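Local coordinates for protein toxin PAU_02230 (Photorhabdus asymbiotica subsp. asymbiotica ATCC 43949, PDB 6HV6) that acts as a bacterial protein toxin of Photorhabdus, known as PaTox, whose modelled part combines helices with an antiparallel beta sheet, at residues A[64-69]-A[169-174]; A[200-205]-A[238-243]. The protein carries 1 engineered substitution. One frame throughout, in Å; residues are numbered along the deposited sequence.

Contact 1: A[64-69]-A[169-174]; sequences KEITIS and DAQSWK. With EDO (1,2-ethanediol), chain B.
Ile66 lays its CG2 methyl over the flat face of the Gln171 carboxamide, almost straight above CD, with Ile66 CG2 to Gln171 CD at 3.5 Å. NE2 of Gln171 lies equally close to that methyl, at 3.5 Å, while OE1 is farther from Ile66 CG2, at 3.9 Å. With CG2 anti to the backbone N (chi1 -64°), the isoleucine turns this branch onto the amide and leaves CG1 beside OE1. The carboxamide arrives on a chain that runs extended beyond CG (chi2 -157°), which carries it from the helix to the strand. No direct hydrogen bond joins the segments. Instead a water accepts from Thr67 N at 3.0 Å and, weakly, from Gln171 NE2 at 3.3 Å, linking the strand backbone to the amide.

Two residues along the strand, Ile68 brings CD1 to the methyl of Ala170, with Ile68 CD1 to Ala170 CB at 4.2 Å, an apolar contact that Leu185 and Pro187 border. One residue before Ala170, Asp169 OD2 accepts a hydrogen bond of 2.7 Å from O1 of 1,2-ethanediol, probably a crystallisation additive, while OD1 is held by Gln165.

Strand 65-68 crosses helical segment 169-174 at 69°. Paired antiparallel with 71-74, it forms a two-stranded beta hairpin whose apolar side lies across the long helix 144-176.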
loop_
_atom_site.group_PDB
_atom_site.type_symbol
_atom_site.label_atom_id
_atom_site.label_comp_id
_atom_site.label_asym_id
_atom_site.label_seq_id
_atom_site.Cartn_x
_atom_site.Cartn_y
_atom_site.Cartn_z
ATOM N N LYS A 64 -2.505 21.581 3.435
ATOM C CA LYS A 64 -3.709 21.667 4.254
ATOM C C LYS A 64 -4.674 20.498 3.991
ATOM O O LYS A 64 -5.255 19.920 4.915
ATOM C CB LYS A 64 -4.403 23.001 4.002
ATOM N N GLU A 65 -4.836 20.153 2.719
ATOM C CA GLU A 65 -5.746 19.092 2.318
ATOM C C GLU A 65 -5.199 18.454 1.052
ATOM O O GLU A 65 -4.672 19.150 0.182
ATOM C CB GLU A 65 -7.157 19.641 2.083
ATOM C CG GLU A 65 -8.185 18.604 1.666
ATOM C CD GLU A 65 -9.461 19.234 1.131
ATOM O OE1 GLU A 65 -9.422 19.835 0.036
ATOM O OE2 GLU A 65 -10.502 19.140 1.815
ATOM N N ILE A 66 -5.310 17.134 0.955
ATOM C CA ILE A 66 -4.853 16.404 -0.222
ATOM C C ILE A 66 -5.959 15.458 -0.659
ATOM O O ILE A 66 -6.494 14.700 0.159
ATOM C CB ILE A 66 -3.548 15.633 0.050
ATOM C CG1 ILE A 66 -2.423 16.625 0.370
ATOM C CG2 ILE A 66 -3.187 14.754 -1.152
ATOM C CD1 ILE A 66 -1.208 15.998 0.999
ATOM N N THR A 67 -6.301 15.508 -1.944
ATOM C CA THR A 67 -7.312 14.642 -2.537
ATOM C C THR A 67 -6.629 13.560 -3.360
ATOM O O THR A 67 -5.864 13.867 -4.283
ATOM C CB THR A 67 -8.275 15.452 -3.400
ATOM O OG1 THR A 67 -8.971 16.382 -2.566
ATOM C CG2 THR A 67 -9.280 14.543 -4.069
ATOM N N ILE A 68 -6.894 12.301 -3.015
ATOM C CA ILE A 68 -6.353 11.141 -3.720
ATOM C C ILE A 68 -7.538 10.398 -4.330
ATOM O O ILE A 68 -8.272 9.694 -3.623
ATOM C CB ILE A 68 -5.555 10.211 -2.800
ATOM C CG1 ILE A 68 -4.402 10.954 -2.127
ATOM C CG2 ILE A 68 -5.039 9.024 -3.599
ATOM C CD1 ILE A 68 -3.301 11.325 -3.070
ATOM N N SER A 69 -7.722 10.549 -5.640
ATOM C CA SER A 69 -8.732 9.807 -6.401
ATOM C C SER A 69 -10.121 9.945 -5.785
ATOM O O SER A 69 -10.856 8.974 -5.603
ATOM C CB SER A 69 -8.327 8.342 -6.547
ATOM O OG SER A 69 -7.152 8.244 -7.353
ATOM N N ASP A 169 3.019 11.356 0.339
ATOM C CA ASP A 169 3.985 10.532 -0.381
ATOM C C ASP A 169 3.497 10.223 -1.793
ATOM O O ASP A 169 4.290 10.206 -2.746
ATOM C CB ASP A 169 4.230 9.218 0.365
ATOM C CG ASP A 169 4.896 9.408 1.723
ATOM O OD1 ASP A 169 5.384 10.519 2.011
ATOM O OD2 ASP A 169 4.921 8.425 2.499
ATOM N N ALA A 170 2.204 9.923 -1.936
ATOM C CA ALA A 170 1.653 9.621 -3.255
ATOM C C ALA A 170 1.696 10.847 -4.162
ATOM O O ALA A 170 2.020 10.738 -5.350
ATOM C CB ALA A 170 0.228 9.096 -3.109
ATOM N N GLN A 171 1.382 12.031 -3.621
ATOM C CA GLN A 171 1.463 13.239 -4.439
ATOM C C GLN A 171 2.898 13.527 -4.864
ATOM O O GLN A 171 3.150 13.936 -6.002
ATOM C CB GLN A 171 0.884 14.433 -3.686
ATOM C CG GLN A 171 -0.595 14.601 -3.898
ATOM C CD GLN A 171 -1.053 16.018 -3.633
ATOM O OE1 GLN A 171 -0.356 16.793 -2.973
ATOM N NE2 GLN A 171 -2.226 16.369 -4.155
ATOM N N SER A 172 3.851 13.315 -3.961
ATOM C CA SER A 172 5.253 13.483 -4.320
ATOM C C SER A 172 5.672 12.488 -5.404
ATOM O O SER A 172 6.442 12.825 -6.311
ATOM C CB SER A 172 6.110 13.325 -3.067
ATOM O OG SER A 172 7.458 13.094 -3.418
ATOM N N TRP A 173 5.186 11.250 -5.315
ATOM C CA TRP A 173 5.462 10.262 -6.349
ATOM C C TRP A 173 4.927 10.731 -7.693
ATOM O O TRP A 173 5.611 10.632 -8.722
ATOM C CB TRP A 173 4.825 8.936 -5.953
ATOM C CG TRP A 173 5.198 7.710 -6.764
ATOM C CD1 TRP A 173 6.246 6.869 -6.530
ATOM C CD2 TRP A 173 4.460 7.138 -7.861
ATOM N NE1 TRP A 173 6.221 5.814 -7.432
ATOM C CE2 TRP A 173 5.137 5.964 -8.258
ATOM C CE3 TRP A 173 3.299 7.513 -8.552
ATOM C CZ2 TRP A 173 4.691 5.157 -9.323
ATOM C CZ3 TRP A 173 2.854 6.711 -9.603
ATOM C CH2 TRP A 173 3.554 5.550 -9.978
ATOM N N LYS A 174 3.691 11.237 -7.701
ATOM C CA LYS A 174 3.113 11.769 -8.932
ATOM C C LYS A 174 3.969 12.901 -9.494
ATOM O O LYS A 174 4.262 12.936 -10.694
ATOM C CB LYS A 174 1.683 12.243 -8.674
ATOM C CG LYS A 174 1.057 12.979 -9.841
ATOM C CD LYS A 174 -0.435 13.197 -9.620
ATOM C CE LYS A 174 -1.057 13.905 -10.819
ATOM N NZ LYS A 174 -2.540 13.738 -10.861
HETATM C C1 EDO B . 3.521 5.425 0.524
HETATM O O1 EDO B . 3.933 6.003 1.771
HETATM C C2 EDO B . 3.527 3.905 0.644
HETATM O O2 EDO B . 4.870 3.413 0.568
HETATM O O HOH W 1 -5.139 17.772 -3.489
#

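Contact 2: A[200-205]-A[238-243]; sequences LPESVL and KSLKEL
Pro201 O accepts the backbone N-H of Leu205 in a helical bond of 2.8 Å from Leu205 N, and the same oxygen lies 3.7 Å from methyl CD2 of Leu243. This is orthogonal helix packing: the segments of helices 199-211 and 235-244 cross at 98°, their axes 8.6 Å apart. Pro201 is the wedge between them. Pro201 CB lies 3.8 Å from Leu243 CG and 3.7 Å from Leu240 CD2, which sets the ring between two leucines three residues apart. Leu243 holds CG anti to its own N (chi1 -179°), which lays its branch along Pro201 with CD2 extending to Val204 CG1.

Beyond Pro201, Leu240 also meets Glu202: CD1 and CD2 of Leu240 both come up against the aliphatic CG from one side, the two side chains crossing at about a right angle. Leu240 CD2 also meets CD2 of Leu205 at 4.2 Å. Helix 361-365 packs on Leu205 as well. The N-terminal part of helix 199-211 holds a bound 4-(2-hydroxyethyl)-1-piperazine ethanesulfonic acid, probably from the crystallisation liquor, through the backbone N of Leu200. Tightest across the contact is the approach of Pro201 CG to the carbonyl oxygen Leu240 O, 3.2 Å.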
loop_
_atom_site.group_PDB
_atom_site.type_symbol
_atom_site.label_atom_id
_atom_site.label_comp_id
_atom_site.label_asym_id
_atom_site.label_seq_id
_atom_site.Cartn_x
_atom_site.Cartn_y
_atom_site.Cartn_z
ATOM N N LEU A 200 1.198 -8.434 -5.064
ATOM C CA LEU A 200 1.234 -9.467 -6.096
ATOM C C LEU A 200 -0.109 -9.606 -6.815
ATOM O O LEU A 200 -0.146 -9.466 -8.047
ATOM C CB LEU A 200 1.718 -10.797 -5.501
ATOM C CG LEU A 200 1.596 -12.040 -6.402
ATOM C CD1 LEU A 200 2.407 -11.896 -7.690
ATOM C CD2 LEU A 200 2.018 -13.313 -5.655
ATOM N N PRO A 201 -1.225 -9.862 -6.122
ATOM C CA PRO A 201 -2.494 -9.969 -6.860
ATOM C C PRO A 201 -2.934 -8.649 -7.461
ATOM O O PRO A 201 -3.582 -8.659 -8.513
ATOM C CB PRO A 201 -3.488 -10.467 -5.799
ATOM C CG PRO A 201 -2.887 -10.004 -4.484
ATOM C CD PRO A 201 -1.400 -10.148 -4.688
ATOM N N GLU A 202 -2.629 -7.517 -6.816
ATOM C CA GLU A 202 -2.953 -6.229 -7.418
ATOM C C GLU A 202 -2.263 -6.082 -8.768
ATOM O O GLU A 202 -2.886 -5.683 -9.755
ATOM C CB GLU A 202 -2.563 -5.090 -6.461
ATOM C CG GLU A 202 -3.539 -4.982 -5.286
ATOM C CD GLU A 202 -2.970 -4.254 -4.076
ATOM O OE1 GLU A 202 -1.761 -3.951 -4.037
ATOM O OE2 GLU A 202 -3.758 -3.976 -3.154
ATOM N N SER A 203 -0.975 -6.423 -8.827
ATOM C CA SER A 203 -0.220 -6.303 -10.075
ATOM C C SER A 203 -0.777 -7.227 -11.154
ATOM O O SER A 203 -0.961 -6.810 -12.302
ATOM C CB SER A 203 1.251 -6.626 -9.819
ATOM O OG SER A 203 1.857 -5.662 -8.973
ATOM N N VAL A 204 -1.046 -8.486 -10.804
ATOM C CA VAL A 204 -1.592 -9.445 -11.768
ATOM C C VAL A 204 -2.958 -8.995 -12.261
ATOM O O VAL A 204 -3.244 -9.046 -13.465
ATOM C CB VAL A 204 -1.661 -10.852 -11.145
ATOM C CG1 VAL A 204 -2.452 -11.799 -12.043
ATOM C CG2 VAL A 204 -0.262 -11.391 -10.902
ATOM N N LEU A 205 -3.826 -8.545 -11.345
ATOM C CA LEU A 205 -5.168 -8.120 -11.741
ATOM C C LEU A 205 -5.121 -6.860 -12.602
ATOM O O LEU A 205 -5.866 -6.737 -13.582
ATOM C CB LEU A 205 -6.028 -7.887 -10.485
ATOM C CG LEU A 205 -7.533 -7.675 -10.678
ATOM C CD1 LEU A 205 -8.173 -8.936 -11.240
ATOM C CD2 LEU A 205 -8.216 -7.252 -9.358
ATOM N N LYS A 238 -11.182 -9.759 -0.704
ATOM C CA LYS A 238 -11.197 -11.217 -0.576
ATOM C C LYS A 238 -10.637 -11.887 -1.829
ATOM O O LYS A 238 -9.898 -12.873 -1.734
ATOM C CB LYS A 238 -12.621 -11.719 -0.292
ATOM C CG LYS A 238 -13.090 -11.485 1.153
ATOM C CD LYS A 238 -14.193 -12.456 1.596
ATOM C CE LYS A 238 -15.512 -12.153 0.945
ATOM N NZ LYS A 238 -16.687 -12.827 1.630
ATOM N N SER A 239 -10.966 -11.362 -3.014
ATOM C CA SER A 239 -10.448 -11.958 -4.247
ATOM C C SER A 239 -8.942 -11.760 -4.363
ATOM O O SER A 239 -8.226 -12.648 -4.847
ATOM C CB SER A 239 -11.153 -11.362 -5.472
ATOM O OG SER A 239 -12.532 -11.689 -5.520
ATOM N N LEU A 240 -8.446 -10.592 -3.944
ATOM C CA LEU A 240 -7.006 -10.349 -3.944
ATOM C C LEU A 240 -6.290 -11.353 -3.052
ATOM O O LEU A 240 -5.271 -11.937 -3.447
ATOM C CB LEU A 240 -6.709 -8.912 -3.496
ATOM C CG LEU A 240 -7.047 -7.782 -4.478
ATOM C CD1 LEU A 240 -6.892 -6.427 -3.796
ATOM C CD2 LEU A 240 -6.158 -7.840 -5.709
ATOM N N LYS A 241 -6.815 -11.580 -1.842
ATOM C CA LYS A 241 -6.197 -12.562 -0.956
ATOM C C LYS A 241 -6.187 -13.940 -1.592
ATOM O O LYS A 241 -5.221 -14.693 -1.443
ATOM C CB LYS A 241 -6.910 -12.605 0.397
ATOM C CG LYS A 241 -6.488 -11.495 1.345
ATOM C CD LYS A 241 -6.876 -11.805 2.778
ATOM C CE LYS A 241 -8.383 -11.955 2.907
ATOM N NZ LYS A 241 -8.866 -12.057 4.323
ATOM N N GLU A 242 -7.244 -14.282 -2.323
ATOM C CA GLU A 242 -7.312 -15.602 -2.930
ATOM C C GLU A 242 -6.386 -15.704 -4.133
ATOM O O GLU A 242 -5.702 -16.719 -4.314
ATOM C CB GLU A 242 -8.752 -15.919 -3.331
ATOM C CG GLU A 242 -8.920 -17.289 -3.959
ATOM C CD GLU A 242 -8.667 -18.424 -2.983
ATOM O OE1 GLU A 242 -8.630 -18.163 -1.759
ATOM O OE2 GLU A 242 -8.510 -19.577 -3.449
ATOM N N LEU A 243 -6.365 -14.669 -4.977
ATOM C CA LEU A 243 -5.425 -14.644 -6.094
ATOM C C LEU A 243 -3.986 -14.701 -5.593
ATOM O O LEU A 243 -3.112 -15.292 -6.247
ATOM C CB LEU A 243 -5.672 -13.387 -6.935
ATOM C CG LEU A 243 -4.819 -13.134 -8.179
ATOM C CD1 LEU A 243 -4.840 -14.334 -9.145
ATOM C CD2 LEU A 243 -5.315 -11.886 -8.868
#

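From the N terminus the chain first makes the hairpin of strands 65-68 and 71-74, passes through helices 80-93, 101-115 and 130-138, and returns along helix 144-176. Contact 1 closes this mainly helical loop of about 100 residues, tying the hairpin to the C-terminal part of that helix. Strand 182-185 follows, an edge of the six-stranded antiparallel sheet, and leads on to helix 199-211. Contact 2 closes a shorter loop of about 33 residues, through helix 215-224, and ties helix 199-211 to helix 235-244. The two contacts are in series, neither nested nor crossed. The centres of contacts 1 and 2 are about 24 Å apart, their nearest atoms about 11 Å, on opposite sides of the chain's centre.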